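Local structure of putative acetamidase/formamidase (Yersinia enterocolitica subsp. palearctica serotype O:3, 5UBU) at residues V24-T29 and L48-G53; G191-V196 and I218-A223. The protein probably hydrolyses carbon-nitrogen bonds other than peptide bonds in linear amides. One frame throughout, in Å; residues are numbered along the deposited sequence.

Interaction 1: V24-T29 and L48-G53; sequences VTHHLT and LTIEPG
Two strands from different beta sheets face each other here through their side chains, with the ring of His26 lying between them and against Leu48 and Ile50. Strand 25-28 is one of the two edge strands, within this chain, of a mixed sheet and pairs with strand 55-59. Strand 48-50 belongs to a second sheet and pairs with strand 87-93. The two run nearly antiparallel, at 163°, and their axes come no closer than 9.2 Å. That spacing suits packing between sheets, not backbone pairing.

His26 carries the contact from its strand. Its CG stands anti to its own carbonyl carbon (chi1 -51°), and the imidazole reaches over toward the other strand. Leu48 grips the near end of this side chain with both methyl groups. Its CD2 lies 3.8 Å from His26 CB, while its CD1 meets the ring obliquely, 3.8 Å from His26 ND1.

The polar end of the ring is held from outside the two segments. His26 NE2 is hydrogen-bonded to Asp54 OD2, which also accepts a bond from the backbone N of Glu51. One carboxylate oxygen thus ties the ring to the chain just after strand 48-50. The longer branch of Ile50 leads off from the ring, and the side chain also touches Val245 of strand 239-248. Its short branch covers one face of the imidazole, with Ile50 CG2 3.3 Å from His26 CD2.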
loop_
_atom_site.group_PDB
_atom_site.type_symbol
_atom_site.label_atom_id
_atom_site.label_comp_id
_atom_site.label_asym_id
_atom_site.label_seq_id
_atom_site.Cartn_x
_atom_site.Cartn_y
_atom_site.Cartn_z
ATOM N N VAL B 24 22.970 -40.278 -0.494
ATOM C CA VAL B 24 22.891 -40.787 0.862
ATOM C C VAL B 24 21.562 -40.210 1.369
ATOM O O VAL B 24 21.291 -39.022 1.189
ATOM C CB VAL B 24 24.064 -40.295 1.740
ATOM C CG1 VAL B 24 23.884 -40.747 3.188
ATOM C CG2 VAL B 24 25.389 -40.787 1.190
ATOM N N THR B 25 20.719 -41.057 1.958
ATOM C CA THR B 25 19.429 -40.627 2.490
ATOM C C THR B 25 19.568 -40.442 3.994
ATOM O O THR B 25 19.954 -41.368 4.717
ATOM C CB THR B 25 18.323 -41.657 2.179
ATOM O OG1 THR B 25 18.190 -41.787 0.756
ATOM C CG2 THR B 25 16.972 -41.230 2.776
ATOM N N HIS B 26 19.272 -39.231 4.454
ATOM C CA HIS B 26 19.349 -38.886 5.869
ATOM C C HIS B 26 17.938 -38.805 6.421
ATOM O O HIS B 26 17.029 -38.384 5.716
ATOM C CB HIS B 26 20.051 -37.545 6.037
ATOM C CG HIS B 26 21.365 -37.462 5.321
ATOM N ND1 HIS B 26 22.550 -37.886 5.881
ATOM C CD2 HIS B 26 21.673 -37.015 4.082
ATOM C CE1 HIS B 26 23.531 -37.694 5.019
ATOM N NE2 HIS B 26 23.025 -37.165 3.921
ATOM N N HIS B 27 17.760 -39.224 7.671
ATOM C CA HIS B 27 16.448 -39.207 8.314
ATOM C C HIS B 27 16.490 -38.124 9.384
ATOM O O HIS B 27 17.035 -38.350 10.458
ATOM C CB HIS B 27 16.152 -40.578 8.956
ATOM C CG HIS B 27 16.321 -41.750 8.019
ATOM N ND1 HIS B 27 15.294 -42.248 7.245
ATOM C CD2 HIS B 27 17.410 -42.501 7.721
ATOM C CE1 HIS B 27 15.743 -43.249 6.508
ATOM N NE2 HIS B 27 17.024 -43.424 6.779
ATOM N N LEU B 28 15.951 -36.944 9.079
ATOM C CA LEU B 28 15.935 -35.831 10.035
ATOM C C LEU B 28 14.726 -35.970 10.960
ATOM O O LEU B 28 13.711 -35.313 10.787
ATOM C CB LEU B 28 15.972 -34.469 9.316
ATOM C CG LEU B 28 15.949 -33.195 10.180
ATOM C CD1 LEU B 28 16.951 -33.245 11.325
ATOM C CD2 LEU B 28 16.195 -31.969 9.319
ATOM N N THR B 29 14.865 -36.856 11.937
ATOM C CA THR B 29 13.825 -37.109 12.921
ATOM C C THR B 29 13.824 -36.006 13.976
ATOM O O THR B 29 14.701 -35.145 13.987
ATOM C CB THR B 29 14.079 -38.448 13.650
ATOM O OG1 THR B 29 15.328 -38.392 14.348
ATOM C CG2 THR B 29 14.121 -39.610 12.679
ATOM N N LEU B 48 22.465 -31.244 10.726
ATOM C CA LEU B 48 22.822 -32.225 9.711
ATOM C C LEU B 48 23.688 -31.610 8.619
ATOM O O LEU B 48 23.487 -30.457 8.245
ATOM C CB LEU B 48 21.537 -32.759 9.063
ATOM C CG LEU B 48 21.659 -33.747 7.898
ATOM C CD1 LEU B 48 22.337 -35.046 8.334
ATOM C CD2 LEU B 48 20.272 -34.007 7.329
ATOM N N THR B 49 24.643 -32.388 8.111
ATOM C CA THR B 49 25.507 -31.947 7.021
ATOM C C THR B 49 25.369 -32.979 5.912
ATOM O O THR B 49 25.504 -34.184 6.163
ATOM C CB THR B 49 26.977 -31.820 7.457
ATOM O OG1 THR B 49 27.072 -30.914 8.567
ATOM C CG2 THR B 49 27.842 -31.307 6.302
ATOM N N ILE B 50 25.086 -32.511 4.697
ATOM C CA ILE B 50 24.895 -33.403 3.554
ATOM C C ILE B 50 25.729 -33.011 2.337
ATOM O O ILE B 50 26.265 -31.903 2.256
ATOM C CB ILE B 50 23.404 -33.420 3.114
ATOM C CG1 ILE B 50 22.973 -32.058 2.567
ATOM C CG2 ILE B 50 22.496 -33.825 4.274
ATOM C CD1 ILE B 50 21.546 -32.043 2.064
ATOM N N GLU B 51 25.822 -33.940 1.390
ATOM C CA GLU B 51 26.516 -33.713 0.126
ATOM C C GLU B 51 25.463 -33.270 -0.901
ATOM O O GLU B 51 24.300 -33.689 -0.815
ATOM C CB GLU B 51 27.195 -34.997 -0.352
ATOM C CG GLU B 51 28.361 -35.457 0.514
ATOM C CD GLU B 51 29.570 -34.555 0.407
ATOM O OE1 GLU B 51 29.665 -33.757 -0.552
ATOM O OE2 GLU B 51 30.466 -34.653 1.268
ATOM N N PRO B 52 25.849 -32.398 -1.855
ATOM C CA PRO B 52 24.872 -32.018 -2.868
ATOM C C PRO B 52 24.408 -33.269 -3.612
ATOM O O PRO B 52 25.235 -34.090 -4.015
ATOM C CB PRO B 52 25.663 -31.088 -3.797
ATOM C CG PRO B 52 26.751 -30.541 -2.959
ATOM C CD PRO B 52 27.109 -31.646 -2.006
ATOM N N GLY B 53 23.098 -33.422 -3.749
ATOM C CA GLY B 53 22.523 -34.588 -4.424
ATOM C C GLY B 53 21.870 -35.551 -3.445
ATOM O O GLY B 53 21.092 -36.386 -3.851
#

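Interaction 2: G191-V196 and I218-A223; sequences GGNMDV and IGDAHA. With NA (sodium ion), chain H; NA (sodium ion), chain G.
Asp195, His222 and Asp220 bury the most surface in this contact, and they meet around two sodium ions. The residues come from segment 191-196 and from strand 214-222. The site is deeply buried, near the centre of the chain.

Asp195 binds the first sodium ion with both carboxylate oxygens. The grip is uneven, with Asp195 OD1 at 2.3 Å from the metal and Asp195 OD2 at 2.7 Å. Asp195 OD1 also lies at the edge of the His222 ring, near its plane and 3.3 Å from His222 CE1. The carboxylate and the ring are turned 52° apart.

Asp220 bridges the two metals. Its CG stands anti to the backbone N (chi1 -175°), which carries the carboxylate across to segment 191-196. Asp220 OD2 is 2.2 Å from the first sodium ion. Asp220 OD1 is 2.3 Å from the second, to which OD2 adds a longer bond. His222 binds this second ion through NE2, and Glu236 OE2 also binds this ion.

Asn193 supplies OD1 to the first ion, which also has a water ligand. The amide nitrogen of Asn193 is hydrogen-bonded to Leu185 O, so its rotation is fixed with OD1 toward the metal. Asn193 OD1 and Asp195 OD1 stand 2.8 Å apart, and both bind this ion. The first ion alone has ligands from both segments and joins them; the second is shared by Asp220, His222 and Glu236. The cations probably offset the repulsion between the clustered carboxylates.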
loop_
_atom_site.group_PDB
_atom_site.type_symbol
_atom_site.label_atom_id
_atom_site.label_comp_id
_atom_site.label_asym_id
_atom_site.label_seq_id
_atom_site.Cartn_x
_atom_site.Cartn_y
_atom_site.Cartn_z
ATOM N N GLY B 191 13.794 -16.734 1.177
ATOM C CA GLY B 191 12.723 -17.719 1.128
ATOM C C GLY B 191 11.847 -17.391 2.329
ATOM O O GLY B 191 11.307 -16.285 2.427
ATOM N N GLY B 192 11.699 -18.347 3.239
ATOM C CA GLY B 192 10.919 -18.128 4.455
ATOM C C GLY B 192 9.479 -18.592 4.358
ATOM O O GLY B 192 9.163 -19.495 3.581
ATOM N N ASN B 193 8.615 -17.956 5.152
ATOM C CA ASN B 193 7.189 -18.282 5.219
ATOM C C ASN B 193 6.454 -17.686 4.013
ATOM O O ASN B 193 5.675 -16.734 4.134
ATOM C CB ASN B 193 6.609 -17.752 6.540
ATOM C CG ASN B 193 5.209 -18.256 6.819
ATOM O OD1 ASN B 193 4.809 -19.307 6.328
ATOM N ND2 ASN B 193 4.471 -17.526 7.643
HETATM N N MSE B 194 6.704 -18.276 2.851
HETATM C CA MSE B 194 6.117 -17.814 1.595
HETATM C C MSE B 194 4.693 -18.256 1.388
HETATM O O MSE B 194 3.909 -17.542 0.774
HETATM C CB MSE B 194 6.949 -18.357 0.436
HETATM C CG MSE B 194 8.379 -17.823 0.468
HETATM SE SE MSE B 194 9.465 -18.703 -0.911
HETATM C CE MSE B 194 9.576 -20.515 -0.153
ATOM N N ASP B 195 4.355 -19.442 1.882
ATOM C CA ASP B 195 3.013 -19.996 1.729
ATOM C C ASP B 195 2.542 -19.935 0.263
ATOM O O ASP B 195 1.492 -19.386 -0.042
ATOM C CB ASP B 195 2.019 -19.288 2.657
ATOM C CG ASP B 195 2.328 -19.484 4.140
ATOM O OD1 ASP B 195 2.983 -20.481 4.521
ATOM O OD2 ASP B 195 1.875 -18.637 4.942
ATOM N N VAL B 196 3.359 -20.481 -0.631
ATOM C CA VAL B 196 3.049 -20.545 -2.056
ATOM C C VAL B 196 2.643 -21.997 -2.323
ATOM O O VAL B 196 3.488 -22.891 -2.233
ATOM C CB VAL B 196 4.264 -20.145 -2.926
ATOM C CG1 VAL B 196 3.989 -20.402 -4.404
ATOM C CG2 VAL B 196 4.617 -18.684 -2.700
ATOM N N ILE B 218 13.405 -25.915 6.843
ATOM C CA ILE B 218 12.136 -26.368 6.255
ATOM C C ILE B 218 11.093 -26.559 7.354
ATOM O O ILE B 218 11.432 -26.771 8.519
ATOM C CB ILE B 218 12.348 -27.659 5.415
ATOM C CG1 ILE B 218 11.093 -28.025 4.628
ATOM C CG2 ILE B 218 12.804 -28.826 6.299
ATOM C CD1 ILE B 218 11.290 -29.197 3.690
ATOM N N GLY B 219 9.822 -26.441 6.991
ATOM C CA GLY B 219 8.731 -26.626 7.958
ATOM C C GLY B 219 7.396 -26.132 7.471
ATOM O O GLY B 219 7.250 -25.790 6.305
ATOM N N ASP B 220 6.419 -26.120 8.376
ATOM C CA ASP B 220 5.067 -25.632 8.085
ATOM C C ASP B 220 4.440 -26.299 6.850
ATOM O O ASP B 220 4.181 -25.659 5.834
ATOM C CB ASP B 220 5.108 -24.096 7.950
ATOM C CG ASP B 220 3.727 -23.461 7.761
ATOM O OD1 ASP B 220 2.693 -23.981 8.246
ATOM O OD2 ASP B 220 3.706 -22.393 7.136
ATOM N N ALA B 221 4.210 -27.599 6.948
ATOM C CA ALA B 221 3.591 -28.335 5.862
ATOM C C ALA B 221 2.090 -28.026 5.834
ATOM O O ALA B 221 1.463 -27.872 6.890
ATOM C CB ALA B 221 3.817 -29.826 6.046
ATOM N N HIS B 222 1.533 -27.894 4.627
ATOM C CA HIS B 222 0.099 -27.642 4.451
ATOM C C HIS B 222 -0.515 -28.762 3.635
ATOM O O HIS B 222 0.056 -29.172 2.637
ATOM C CB HIS B 222 -0.202 -26.342 3.699
ATOM C CG HIS B 222 0.237 -25.103 4.397
ATOM N ND1 HIS B 222 0.671 -23.992 3.716
ATOM C CD2 HIS B 222 0.352 -24.810 5.713
ATOM C CE1 HIS B 222 0.986 -23.046 4.583
ATOM N NE2 HIS B 222 0.812 -23.520 5.802
ATOM N N ALA B 223 -1.678 -29.251 4.057
ATOM C CA ALA B 223 -2.377 -30.315 3.323
ATOM C C ALA B 223 -3.063 -29.737 2.090
ATOM O O ALA B 223 -3.376 -30.459 1.153
ATOM C CB ALA B 223 -3.392 -31.006 4.219
HETATM NA NA NA H . 2.883 -20.360 6.776
HETATM NA NA NA G . 0.937 -22.597 7.940
HETATM O O HOH W 1 1.028 -18.356 7.785
#

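Overall arrangement
Interaction 2 lies near the centre of the chain, whereas interaction 1 is about 19 Å from it and only partly buried. Their centres are about 20 Å apart, and their nearest atoms about 6 Å, without touching. Strands 48-50, 191-193 and 214-222 all belong to the same branched sheet, so both contacts reach it. Strand 87-93 lies between 48-50 and 214-222. Interaction 1 packs the edge strand of another sheet onto this one, with aliphatic carbons against an imidazole. In interaction 2 one sodium ion joins strand 214-222 to segment 191-196, and a second sits on the 214-222 side. A histidine serves in each: His26 is anchored by an aspartate, His222 by a metal.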